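Local coordinates for protein transcriptional repressor of the blcABC operon (Agrobacterium tumefaciens, PDB 3MQ0) that represses transcription of the blcABC operon, probably by binding DNA through a helix-turn-helix domain joined to a GAF-fold domain, at residues P118-L123 against I134-S139; P43-A48 against T82-P87; P154-A159 against S178-P183. One frame throughout, in Å; residues are numbered along the deposited sequence.

Contact 1 of 3, residues P118-L123 against I134-S139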
ATOM      1  N   PRO B 118      32.622  -3.344 -15.624  1.00 24.30           N
ATOM      2  CA  PRO B 118      33.230  -4.352 -16.503  1.00 32.12           C
ATOM      3  C   PRO B 118      32.241  -5.410 -16.992  1.00 28.30           C
ATOM      4  O   PRO B 118      32.589  -6.171 -17.894  1.00 24.62           O
ATOM      5  CB  PRO B 118      34.272  -5.026 -15.604  1.00 31.82           C
ATOM      6  CG  PRO B 118      34.474  -4.095 -14.443  1.00 27.67           C
ATOM      7  CD  PRO B 118      33.162  -3.411 -14.254  1.00 28.92           C
ATOM      8  N   TYR B 119      31.042  -5.470 -16.417  1.00 22.58           N
ATOM      9  CA  TYR B 119      30.134  -6.578 -16.732  1.00 21.09           C
ATOM     10  C   TYR B 119      28.865  -6.177 -17.454  1.00 20.32           C
ATOM     11  O   TYR B 119      28.333  -5.078 -17.265  1.00 17.14           O
ATOM     12  CB  TYR B 119      29.752  -7.344 -15.459  1.00 22.05           C
ATOM     13  CG  TYR B 119      30.936  -7.581 -14.565  1.00 20.66           C
ATOM     14  CD1 TYR B 119      31.901  -8.506 -14.902  1.00 26.27           C
ATOM     15  CD2 TYR B 119      31.099  -6.858 -13.392  1.00 23.26           C
ATOM     16  CE1 TYR B 119      32.995  -8.716 -14.094  1.00 29.21           C
ATOM     17  CE2 TYR B 119      32.194  -7.057 -12.583  1.00 22.87           C
ATOM     18  CZ  TYR B 119      33.133  -7.989 -12.936  1.00 28.44           C
ATOM     19  OH  TYR B 119      34.235  -8.190 -12.136  1.00 33.20           O
ATOM     20  N   THR B 120      28.358  -7.111 -18.250  1.00 17.76           N
ATOM     21  CA  THR B 120      27.032  -6.967 -18.826  1.00 17.48           C
ATOM     22  C   THR B 120      26.019  -7.265 -17.729  1.00 12.91           C
ATOM     23  O   THR B 120      26.133  -8.268 -17.039  1.00 17.67           O
ATOM     24  CB  THR B 120      26.835  -7.937 -19.988  1.00 24.15           C
ATOM     25  OG1 THR B 120      27.718  -7.571 -21.059  1.00 25.64           O
ATOM     26  CG2 THR B 120      25.390  -7.910 -20.473  1.00 22.61           C
ATOM     27  N   VAL B 121      25.029  -6.393 -17.565  1.00 13.11           N
ATOM     28  CA  VAL B 121      24.055  -6.562 -16.488  1.00 11.98           C
ATOM     29  C   VAL B 121      22.666  -6.658 -17.077  1.00 14.66           C
ATOM     30  O   VAL B 121      22.300  -5.842 -17.932  1.00 17.92           O
ATOM     31  CB  VAL B 121      24.067  -5.350 -15.538  1.00 16.68           C
ATOM     32  CG1 VAL B 121      23.227  -5.643 -14.288  1.00 13.41           C
ATOM     33  CG2 VAL B 121      25.490  -4.987 -15.167  1.00 17.53           C
ATOM     34  N   THR B 122      21.895  -7.651 -16.640  1.00 12.56           N
ATOM     35  CA  THR B 122      20.546  -7.844 -17.165  1.00 13.35           C
ATOM     36  C   THR B 122      19.529  -7.744 -16.049  1.00 12.22           C
ATOM     37  O   THR B 122      19.849  -7.953 -14.883  1.00 12.42           O
ATOM     38  CB  THR B 122      20.394  -9.226 -17.835  1.00 18.49           C
ATOM     39  OG1 THR B 122      20.808 -10.236 -16.908  1.00 18.07           O
ATOM     40  CG2 THR B 122      21.274  -9.316 -19.058  1.00 19.62           C
ATOM     41  N   LEU B 123      18.302  -7.411 -16.426  1.00 11.87           N
ATOM     42  CA  LEU B 123      17.182  -7.319 -15.499  1.00 10.94           C
ATOM     43  C   LEU B 123      16.060  -8.124 -16.125  1.00 12.25           C
ATOM     44  O   LEU B 123      15.717  -7.905 -17.291  1.00 12.02           O
ATOM     45  CB  LEU B 123      16.729  -5.870 -15.378  1.00 10.64           C
ATOM     46  CG  LEU B 123      15.511  -5.565 -14.492  1.00 12.38           C
ATOM     47  CD1 LEU B 123      15.893  -5.786 -13.043  1.00 16.52           C
ATOM     48  CD2 LEU B 123      15.014  -4.118 -14.730  1.00 12.28           C
ATOM     49  N   ILE B 134      13.934  -7.461 -19.468  1.00 13.34           N
ATOM     50  CA  ILE B 134      13.315  -6.143 -19.544  1.00 12.63           C
ATOM     51  C   ILE B 134      14.313  -4.999 -19.475  1.00 15.34           C
ATOM     52  O   ILE B 134      13.962  -3.844 -19.739  1.00 16.31           O
ATOM     53  CB  ILE B 134      12.228  -5.947 -18.477  1.00 13.85           C
ATOM     54  CG1 ILE B 134      12.802  -6.087 -17.064  1.00 15.09           C
ATOM     55  CG2 ILE B 134      11.108  -6.963 -18.683  1.00 17.17           C
ATOM     56  CD1 ILE B 134      11.844  -5.613 -15.964  1.00 23.12           C
ATOM     57  N   GLY B 135      15.546  -5.309 -19.105  1.00 15.03           N
ATOM     58  CA  GLY B 135      16.608  -4.310 -19.088  1.00 16.70           C
ATOM     59  C   GLY B 135      17.953  -4.952 -19.346  1.00 15.22           C
ATOM     60  O   GLY B 135      18.150  -6.126 -19.039  1.00 15.06           O
ATOM     61  N   CYS B 136      18.869  -4.197 -19.947  1.00 14.45           N
ATOM     62  CA  CYS B 136      20.195  -4.727 -20.227  1.00 19.24           C
ATOM     63  C   CYS B 136      21.201  -3.600 -20.373  1.00 31.44           C
ATOM     64  O   CYS B 136      21.010  -2.702 -21.196  1.00 30.73           O
ATOM     65  CB  CYS B 136      20.187  -5.583 -21.500  1.00 30.59           C
ATOM     66  SG  CYS B 136      21.815  -6.318 -21.922  1.00 33.99           S
ATOM     67  N   ARG B 137      22.269  -3.644 -19.577  1.00 20.32           N
ATOM     68  CA  ARG B 137      23.366  -2.690 -19.731  1.00 21.60           C
ATOM     69  C   ARG B 137      24.602  -3.434 -20.232  1.00 21.88           C
ATOM     70  O   ARG B 137      25.169  -4.261 -19.522  1.00 16.17           O
ATOM     71  CB  ARG B 137      23.648  -1.920 -18.432  1.00 24.37           C
ATOM     72  CG  ARG B 137      24.657  -0.769 -18.633  1.00 28.04           C
ATOM     73  CD  ARG B 137      25.144  -0.136 -17.331  1.00 49.66           C
ATOM     74  NE  ARG B 137      26.227  -0.849 -16.635  1.00 48.20           N
ATOM     75  CZ  ARG B 137      27.024  -1.773 -17.169  1.00 35.76           C
ATOM     76  NH1 ARG B 137      26.909  -2.131 -18.438  1.00 34.79           N
ATOM     77  NH2 ARG B 137      27.950  -2.344 -16.414  1.00 31.37           N
ATOM     78  N   ASN B 138      24.989  -3.169 -21.482  1.00 29.73           N
ATOM     79  CA  ASN B 138      26.070  -3.907 -22.135  1.00 23.81           C
ATOM     80  C   ASN B 138      27.453  -3.529 -21.642  1.00 23.85           C
ATOM     81  O   ASN B 138      27.634  -2.473 -21.048  1.00 30.73           O
ATOM     82  CB  ASN B 138      25.997  -3.732 -23.648  1.00 32.55           C
ATOM     83  CG  ASN B 138      24.856  -4.509 -24.250  1.00 37.90           C
ATOM     84  OD1 ASN B 138      23.899  -3.933 -24.763  1.00 45.34           O
ATOM     85  ND2 ASN B 138      24.936  -5.833 -24.165  1.00 37.13           N
ATOM     86  N   SER B 139      28.430  -4.392 -21.912  1.00 30.58           N
ATOM     87  CA  SER B 139      29.820  -4.154 -21.515  1.00 30.63           C
ATOM     88  C   SER B 139      30.788  -4.704 -22.545  1.00 30.48           C
ATOM     89  O   SER B 139      30.380  -5.118 -23.635  1.00 32.99           O
ATOM     90  CB  SER B 139      30.122  -4.834 -20.185  1.00 31.34           C
ATOM     91  OG  SER B 139      30.302  -6.226 -20.385  1.00 34.27           O
TER

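Contact 2 of 3, residues P43-A48 against T82-P87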
ATOM      1  N   PRO B  43       3.007   0.567  17.314  1.00 38.67           N
ATOM      2  CA  PRO B  43       1.714  -0.131  17.283  1.00 40.15           C
ATOM      3  C   PRO B  43       0.725   0.531  18.232  1.00 38.60           C
ATOM      4  O   PRO B  43      -0.488   0.362  18.096  1.00 43.85           O
ATOM      5  CB  PRO B  43       2.050  -1.537  17.795  1.00 40.69           C
ATOM      6  CG  PRO B  43       3.545  -1.603  17.893  1.00 46.90           C
ATOM      7  CD  PRO B  43       4.028  -0.197  18.043  1.00 42.19           C
ATOM      8  N   ARG B  44       1.256   1.276  19.197  1.00 30.97           N
ATOM      9  CA  ARG B  44       0.445   1.986  20.178  1.00 33.08           C
ATOM     10  C   ARG B  44       0.400   3.466  19.807  1.00 37.29           C
ATOM     11  O   ARG B  44       1.423   4.049  19.444  1.00 30.62           O
ATOM     12  CB  ARG B  44       1.084   1.813  21.554  1.00 39.57           C
ATOM     13  CG  ARG B  44       0.209   2.118  22.740  1.00 47.31           C
ATOM     14  CD  ARG B  44       0.925   1.686  24.021  1.00 46.81           C
ATOM     15  NE  ARG B  44       2.312   2.149  24.052  1.00 44.54           N
ATOM     16  CZ  ARG B  44       2.684   3.347  24.491  1.00 42.53           C
ATOM     17  NH1 ARG B  44       1.772   4.194  24.940  1.00 43.35           N
ATOM     18  NH2 ARG B  44       3.961   3.703  24.480  1.00 41.09           N
ATOM     19  N   ASP B  45      -0.777   4.079  19.880  1.00 33.40           N
ATOM     20  CA  ASP B  45      -0.891   5.496  19.530  1.00 28.56           C
ATOM     21  C   ASP B  45      -0.344   6.352  20.662  1.00 27.92           C
ATOM     22  O   ASP B  45      -0.729   6.181  21.824  1.00 28.60           O
ATOM     23  CB  ASP B  45      -2.338   5.861  19.203  1.00 30.62           C
ATOM     24  CG  ASP B  45      -2.981   4.853  18.268  1.00 41.62           C
ATOM     25  OD1 ASP B  45      -2.592   4.815  17.079  1.00 37.02           O
ATOM     26  OD2 ASP B  45      -3.858   4.082  18.723  1.00 48.02           O
ATOM     27  N   LEU B  46       0.554   7.270  20.320  1.00 24.06           N
ATOM     28  CA  LEU B  46       1.302   8.044  21.314  1.00 24.71           C
ATOM     29  C   LEU B  46       0.735   9.441  21.532  1.00 20.01           C
ATOM     30  O   LEU B  46       0.170  10.041  20.624  1.00 22.16           O
ATOM     31  CB  LEU B  46       2.766   8.162  20.870  1.00 24.16           C
ATOM     32  CG  LEU B  46       3.430   6.829  20.521  1.00 29.40           C
ATOM     33  CD1 LEU B  46       4.771   7.057  19.831  1.00 27.38           C
ATOM     34  CD2 LEU B  46       3.576   5.971  21.767  1.00 35.34           C
ATOM     35  N   THR B  47       0.916   9.959  22.742  1.00 22.52           N
ATOM     36  CA  THR B  47       0.502  11.311  23.083  1.00 21.86           C
ATOM     37  C   THR B  47       1.567  12.301  22.636  1.00 21.40           C
ATOM     38  O   THR B  47       2.685  11.919  22.292  1.00 19.55           O
ATOM     39  CB  THR B  47       0.345  11.471  24.615  1.00 25.03           C
ATOM     40  OG1 THR B  47       1.600  11.177  25.255  1.00 22.96           O
ATOM     41  CG2 THR B  47      -0.716  10.526  25.139  1.00 32.03           C
ATOM     42  N   ALA B  48       1.227  13.583  22.660  1.00 20.58           N
ATOM     43  CA  ALA B  48       2.210  14.599  22.316  1.00 22.59           C
ATOM     44  C   ALA B  48       3.333  14.536  23.343  1.00 21.10           C
ATOM     45  O   ALA B  48       4.503  14.698  23.001  1.00 21.93           O
ATOM     46  CB  ALA B  48       1.579  15.982  22.285  1.00 21.14           C
ATOM     47  N   THR B  82      -4.062  11.450  21.366  1.00 22.27           N
ATOM     48  CA  THR B  82      -3.048  10.648  20.699  1.00 22.33           C
ATOM     49  C   THR B  82      -2.942  11.059  19.242  1.00 19.76           C
ATOM     50  O   THR B  82      -3.880  11.574  18.650  1.00 20.96           O
ATOM     51  CB  THR B  82      -3.305   9.130  20.828  1.00 30.47           C
ATOM     52  OG1 THR B  82      -4.626   8.820  20.377  1.00 36.71           O
ATOM     53  CG2 THR B  82      -3.146   8.691  22.274  1.00 26.35           C
ATOM     54  N   LEU B  83      -1.776  10.855  18.665  1.00 20.13           N
ATOM     55  CA  LEU B  83      -1.530  11.322  17.324  1.00 23.85           C
ATOM     56  C   LEU B  83      -1.344  10.109  16.430  1.00 23.25           C
ATOM     57  O   LEU B  83      -0.789   9.096  16.849  1.00 29.36           O
ATOM     58  CB  LEU B  83      -0.302  12.226  17.315  1.00 21.95           C
ATOM     59  CG  LEU B  83      -0.510  13.534  18.076  1.00 27.74           C
ATOM     60  CD1 LEU B  83       0.806  14.216  18.371  1.00 30.11           C
ATOM     61  CD2 LEU B  83      -1.431  14.459  17.287  1.00 25.40           C
ATOM     62  N   ARG B  84      -1.846  10.197  15.209  1.00 16.34           N
ATOM     63  CA  ARG B  84      -1.679   9.106  14.265  1.00 20.36           C
ATOM     64  C   ARG B  84      -1.336   9.700  12.916  1.00 16.86           C
ATOM     65  O   ARG B  84      -1.520  10.891  12.699  1.00 17.61           O
ATOM     66  CB  ARG B  84      -2.962   8.267  14.193  1.00 25.42           C
ATOM     67  CG  ARG B  84      -3.318   7.709  15.560  1.00 36.42           C
ATOM     68  CD  ARG B  84      -4.745   7.199  15.733  1.00 54.62           C
ATOM     69  NE  ARG B  84      -5.047   7.095  17.167  1.00 60.98           N
ATOM     70  CZ  ARG B  84      -6.093   6.456  17.685  1.00 66.01           C
ATOM     71  NH1 ARG B  84      -6.960   5.834  16.896  1.00 67.68           N
ATOM     72  NH2 ARG B  84      -6.266   6.434  19.003  1.00 62.77           N
ATOM     73  N   ILE B  85      -0.820   8.874  12.014  1.00 15.66           N
ATOM     74  CA  ILE B  85      -0.561   9.349  10.665  1.00 12.83           C
ATOM     75  C   ILE B  85      -1.857   9.833  10.014  1.00 12.59           C
ATOM     76  O   ILE B  85      -2.885   9.151  10.087  1.00 18.94           O
ATOM     77  CB  ILE B  85       0.037   8.232   9.791  1.00 18.77           C
ATOM     78  CG1 ILE B  85       1.338   7.702  10.411  1.00 19.65           C
ATOM     79  CG2 ILE B  85       0.267   8.735   8.365  1.00 15.67           C
ATOM     80  CD1 ILE B  85       2.465   8.719  10.448  1.00 21.33           C
ATOM     81  N   GLY B  86      -1.796  10.985   9.351  1.00 16.33           N
ATOM     82  CA  GLY B  86      -2.926  11.512   8.606  1.00 19.62           C
ATOM     83  C   GLY B  86      -3.084  10.766   7.293  1.00 17.07           C
ATOM     84  O   GLY B  86      -2.105  10.279   6.743  1.00 19.87           O
ATOM     85  N   PRO B  87      -4.321  10.656   6.798  1.00 13.88           N
ATOM     86  CA  PRO B  87      -4.622   9.882   5.586  1.00 15.09           C
ATOM     87  C   PRO B  87      -4.021  10.485   4.322  1.00 24.89           C
ATOM     88  O   PRO B  87      -3.966   9.815   3.293  1.00 20.91           O
ATOM     89  CB  PRO B  87      -6.142   9.931   5.507  1.00 19.15           C
ATOM     90  CG  PRO B  87      -6.531  11.115   6.340  1.00 22.28           C
ATOM     91  CD  PRO B  87      -5.536  11.186   7.435  1.00 19.99           C
TER
HETATM   92  O   HOH W   1       1.290   7.584  17.678  1.00 23.84           O

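Contact 3 of 3, residues P154-A159 against S178-P183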
ATOM      1  N   PRO B 154      14.673 -20.232 -20.676  1.00 20.01           N
ATOM      2  CA  PRO B 154      14.169 -21.096 -19.594  1.00 18.62           C
ATOM      3  C   PRO B 154      14.681 -20.661 -18.234  1.00 19.40           C
ATOM      4  O   PRO B 154      15.892 -20.554 -18.027  1.00 21.08           O
ATOM      5  CB  PRO B 154      14.736 -22.477 -19.943  1.00 23.26           C
ATOM      6  CG  PRO B 154      15.037 -22.414 -21.417  1.00 23.33           C
ATOM      7  CD  PRO B 154      15.445 -20.988 -21.679  1.00 23.46           C
ATOM      8  N   ALA B 155      13.763 -20.415 -17.311  1.00 15.80           N
ATOM      9  CA  ALA B 155      14.121 -20.002 -15.959  1.00 17.24           C
ATOM     10  C   ALA B 155      15.104 -20.943 -15.254  1.00 21.01           C
ATOM     11  O   ALA B 155      15.952 -20.485 -14.493  1.00 18.01           O
ATOM     12  CB  ALA B 155      12.869 -19.823 -15.113  1.00 22.32           C
ATOM     13  N   PRO B 156      14.992 -22.265 -15.482  1.00 14.87           N
ATOM     14  CA  PRO B 156      15.895 -23.128 -14.702  1.00 12.48           C
ATOM     15  C   PRO B 156      17.367 -22.976 -15.065  1.00 18.25           C
ATOM     16  O   PRO B 156      18.207 -23.345 -14.249  1.00 19.84           O
ATOM     17  CB  PRO B 156      15.428 -24.543 -15.063  1.00 15.84           C
ATOM     18  CG  PRO B 156      13.986 -24.370 -15.381  1.00 17.93           C
ATOM     19  CD  PRO B 156      13.911 -23.045 -16.117  1.00 14.82           C
ATOM     20  N   PHE B 157      17.665 -22.459 -16.255  1.00 13.60           N
ATOM     21  CA  PHE B 157      19.046 -22.373 -16.725  1.00 20.31           C
ATOM     22  C   PHE B 157      19.751 -21.024 -16.437  1.00 25.30           C
ATOM     23  O   PHE B 157      20.979 -20.961 -16.400  1.00 25.82           O
ATOM     24  CB  PHE B 157      19.113 -22.660 -18.237  1.00 11.90           C
ATOM     25  CG  PHE B 157      18.501 -23.989 -18.664  1.00 16.44           C
ATOM     26  CD1 PHE B 157      18.428 -25.064 -17.797  1.00 16.69           C
ATOM     27  CD2 PHE B 157      18.024 -24.151 -19.958  1.00 17.36           C
ATOM     28  CE1 PHE B 157      17.876 -26.272 -18.203  1.00 22.01           C
ATOM     29  CE2 PHE B 157      17.456 -25.360 -20.374  1.00 18.97           C
ATOM     30  CZ  PHE B 157      17.394 -26.423 -19.481  1.00 18.67           C
ATOM     31  N   THR B 158      18.997 -19.947 -16.250  1.00 15.91           N
ATOM     32  CA  THR B 158      19.620 -18.624 -16.113  1.00 13.86           C
ATOM     33  C   THR B 158      19.888 -18.277 -14.650  1.00  8.86           C
ATOM     34  O   THR B 158      19.260 -18.841 -13.755  1.00 12.13           O
ATOM     35  CB  THR B 158      18.713 -17.509 -16.708  1.00 19.67           C
ATOM     36  OG1 THR B 158      17.475 -17.480 -15.996  1.00 23.24           O
ATOM     37  CG2 THR B 158      18.398 -17.766 -18.180  1.00 19.01           C
ATOM     38  N   ALA B 159      20.795 -17.332 -14.390  1.00 10.22           N
ATOM     39  CA  ALA B 159      21.058 -16.944 -13.005  1.00 10.95           C
ATOM     40  C   ALA B 159      19.839 -16.244 -12.401  1.00 12.00           C
ATOM     41  O   ALA B 159      19.451 -16.551 -11.283  1.00 10.60           O
ATOM     42  CB  ALA B 159      22.299 -16.038 -12.907  1.00 13.75           C
ATOM     43  N   SER B 178       6.541 -30.218 -14.794  1.00 25.43           N
ATOM     44  CA  SER B 178       6.171 -31.606 -15.046  1.00 34.67           C
ATOM     45  C   SER B 178       6.948 -32.093 -16.270  1.00 39.23           C
ATOM     46  O   SER B 178       7.498 -33.194 -16.278  1.00 39.06           O
ATOM     47  CB  SER B 178       4.663 -31.727 -15.275  1.00 39.28           C
ATOM     48  OG  SER B 178       4.237 -30.877 -16.327  1.00 42.97           O
ATOM     49  N   GLN B 179       6.993 -31.251 -17.297  1.00 35.17           N
ATOM     50  CA  GLN B 179       7.920 -31.430 -18.402  1.00 36.51           C
ATOM     51  C   GLN B 179       9.088 -30.477 -18.197  1.00 33.49           C
ATOM     52  O   GLN B 179       8.926 -29.260 -18.221  1.00 33.38           O
ATOM     53  CB  GLN B 179       7.239 -31.117 -19.729  1.00 47.42           C
ATOM     54  CG  GLN B 179       6.010 -31.964 -20.011  1.00 60.77           C
ATOM     55  CD  GLN B 179       5.292 -31.527 -21.270  1.00 71.54           C
ATOM     56  OE1 GLN B 179       4.860 -30.377 -21.387  1.00 72.61           O
ATOM     57  NE2 GLN B 179       5.167 -32.441 -22.228  1.00 74.69           N
ATOM     58  N   PHE B 180      10.267 -31.035 -17.982  1.00 28.90           N
ATOM     59  CA  PHE B 180      11.448 -30.225 -17.775  1.00 28.38           C
ATOM     60  C   PHE B 180      12.023 -29.731 -19.118  1.00 29.75           C
ATOM     61  O   PHE B 180      12.092 -30.493 -20.073  1.00 29.52           O
ATOM     62  CB  PHE B 180      12.477 -31.036 -16.995  1.00 28.86           C
ATOM     63  CG  PHE B 180      13.429 -30.189 -16.239  1.00 23.56           C
ATOM     64  CD1 PHE B 180      13.066 -29.644 -15.017  1.00 22.70           C
ATOM     65  CD2 PHE B 180      14.678 -29.902 -16.760  1.00 25.15           C
ATOM     66  CE1 PHE B 180      13.936 -28.830 -14.320  1.00 16.28           C
ATOM     67  CE2 PHE B 180      15.554 -29.095 -16.068  1.00 25.35           C
ATOM     68  CZ  PHE B 180      15.189 -28.559 -14.849  1.00 25.52           C
ATOM     69  N   PRO B 181      12.423 -28.447 -19.197  1.00 22.64           N
ATOM     70  CA  PRO B 181      12.982 -27.947 -20.461  1.00 23.46           C
ATOM     71  C   PRO B 181      14.200 -28.740 -20.924  1.00 28.49           C
ATOM     72  O   PRO B 181      14.993 -29.199 -20.092  1.00 22.96           O
ATOM     73  CB  PRO B 181      13.388 -26.496 -20.129  1.00 24.94           C
ATOM     74  CG  PRO B 181      13.429 -26.424 -18.632  1.00 27.77           C
ATOM     75  CD  PRO B 181      12.392 -27.402 -18.156  1.00 21.54           C
ATOM     76  N   GLN B 182      14.342 -28.892 -22.241  1.00 23.24           N
ATOM     77  CA  GLN B 182      15.511 -29.535 -22.828  1.00 25.37           C
ATOM     78  C   GLN B 182      16.757 -28.668 -22.651  1.00 22.99           C
ATOM     79  O   GLN B 182      16.669 -27.444 -22.691  1.00 27.39           O
ATOM     80  CB  GLN B 182      15.276 -29.800 -24.321  1.00 35.10           C
ATOM     81  CG  GLN B 182      14.171 -30.806 -24.626  1.00 43.72           C
ATOM     82  CD  GLN B 182      14.533 -32.229 -24.219  1.00 49.41           C
ATOM     83  OE1 GLN B 182      15.560 -32.769 -24.638  1.00 56.97           O
ATOM     84  NE2 GLN B 182      13.691 -32.839 -23.392  1.00 44.47           N
ATOM     85  N   PRO B 183      17.932 -29.300 -22.475  1.00 32.38           N
ATOM     86  CA  PRO B 183      19.171 -28.549 -22.210  1.00 30.56           C
ATOM     87  C   PRO B 183      19.606 -27.636 -23.358  1.00 33.27           C
ATOM     88  O   PRO B 183      19.387 -27.962 -24.526  1.00 34.35           O
ATOM     89  CB  PRO B 183      20.211 -29.655 -21.993  1.00 36.12           C
ATOM     90  CG  PRO B 183      19.646 -30.851 -22.687  1.00 40.32           C
ATOM     91  CD  PRO B 183      18.162 -30.753 -22.503  1.00 37.60           C
TER

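Contact 1 of 3, residues P118-L123 against I134-S139
Arg137 reaches along the sheet to Tyr119, its side chain crossing that of Val121. CG lies anti to the backbone N (chi1 -172°) and the chain bends at chi3, which brings the guanidinium back over the neighbouring strand; one of its faces rests on Val121 CG2, 3.8 Å from NH2. NH2 donates to Tyr119 O at 2.9 Å, a bent bond (134° at the hydrogen) tilted from the guanidinium plane. Val121 and Arg137 form an antiparallel hydrogen-bonded pair, with Arg137 N 2.7 Å from Val121 O. On the reverse face, Thr122 and Cys136 form a non-hydrogen-bonded pair, and Cys136 SG lies against the methyls of both Thr120 and Thr122. Past the last strand pair, Thr120 OG1 and Ser139 OG share a hydrogen bond of 3.0 Å. At the other end is a classic beta bulge: Leu123 O accepts from both Ile134 N (2.8 Å) and Gly135 N (3.2 Å), while Leu123 CD2 meets Ile134 CD1 at 3.7 Å. The segments are the outer ends of the hairpin 120-127/130-137 of the GAF-fold sheet. Helix 102-110 packs on the Val121 and Leu123 face through Phe106 and Leu110, Phe147 touches Thr122 and Cys136, and strand 232-241 continues the sheet beside 120-123.

Contact 2 of 3, residues P43-A48 against T82-P87
Asp45 and Arg84 meet as stacked flat groups: the carboxylate lies over one face of the guanidinium, their planes 17° apart, with Asp45 CG 3.2 Å from Arg84 NE. The salt bridge from Asp45 OD1 to Arg84 NE (3.4 Å) is therefore one of charge alone, since no N-H points at the oxygen. Arg84 is extended from CG to NE, and its NH2 donates to Thr82 OG1 at 3.2 Å, which helps fix the turn of the guanidinium. Thr82 also packs against Asp45, its CG2 3.5 Å from Asp45 O. Leu83 N donates to Leu46 O at 2.9 Å, and beside this direct bond a water links Leu46 N (2.8 Å) to Leu83 O (2.7 Å). Strands 75-77 and 82-85 form the wing hairpin of a winged helix-turn-helix, and the short strand 46-47 adds to the outer side of 82-85. Leu83 meets Ala48, Leu51 and Leu66, joining the sheet to helices 48-52 and 59-71. Thr47 N-caps the first of these, and its backbone N is hydrogen-bonded by the Glu50 side chain. Farther out, Asp80 holds the Thr82 hydroxyl, while Arg84 packs on Asp101 of the second subunit and bonds weakly to Ser104 of that subunit.

Contact 3 of 3, residues P154-A159 against S178-P183
Phe157 points its ring at the 180-183 backbone and makes the closest approach between the two loops. The Gln182 carbonyl oxygen lies at the ring edge, in its plane, 3.2 Å from Phe157 CE2, and Pro181 O is also near that plane, 3.7 Å from CZ. Two carbonyl oxygens thus face the electropositive ring hydrogens, a weakly polar contact. With CG anti to its own carbonyl carbon (chi1 -55°), the ring is carried out toward the second loop, and CZ also comes within 3.9 Å of Pro183 CA.

The remaining contacts are apolar and involve mainly prolines. Pro156 CG meets Pro181 CG at 3.9 Å, the two rings crossing at an angle, and Pro181 CG also touches Phe157 CZ at 4.1 Å, so that this proline is wedged against both neighbours. Pro154 CB adds a looser contact with Pro181 CB. Phe180 places CZ 4.0 Å from Pro156 CB and CE2 4.2 Å from Phe157 CE1, while CD of the adjoining Pro181 sits over one face of its ring, toward the rim.

Within the first loop, Phe157 N donates to Pro154 O at 3.1 Å, rounding the turn that leads to Thr158, the N-cap of helix 159-165. Lys162 of that helix bonds to Pro156 O. Farther round, Phe177 and Leu165 pack on Pro156, and Ser188 and Ile214 on Phe157. The contact is loop-to-loop packing in the GAF-fold C-terminal domain characteristic of IclR-family regulators, joining the exit of edge strand 152-154 to the linker between helices 170-176 and 192-205.

Overall arrangement
From the N terminus, contact 2 comes first: it closes a loop running from the end of helix 27-41 through helices 48-52 and 59-71 and strand 75-77 to strand 82-85, within the helix-turn-helix domain, which probably binds DNA. Helix 89-98 leads on to helix 102-110, which packs on the sheet of the C-terminal domain, where contact 1 joins the two strands of a tight hairpin. Contact 3 follows, closing a loop around helices 159-165 and 170-176 beyond edge strand 152-154, which pairs with strand 130-137. The three contacts lie in series, neither nested nor crossed. Contacts 1 and 3 share the GAF-fold domain, their centres about 22 Å apart, whereas contact 2 lies about 45 Å from contact 1, centre to centre.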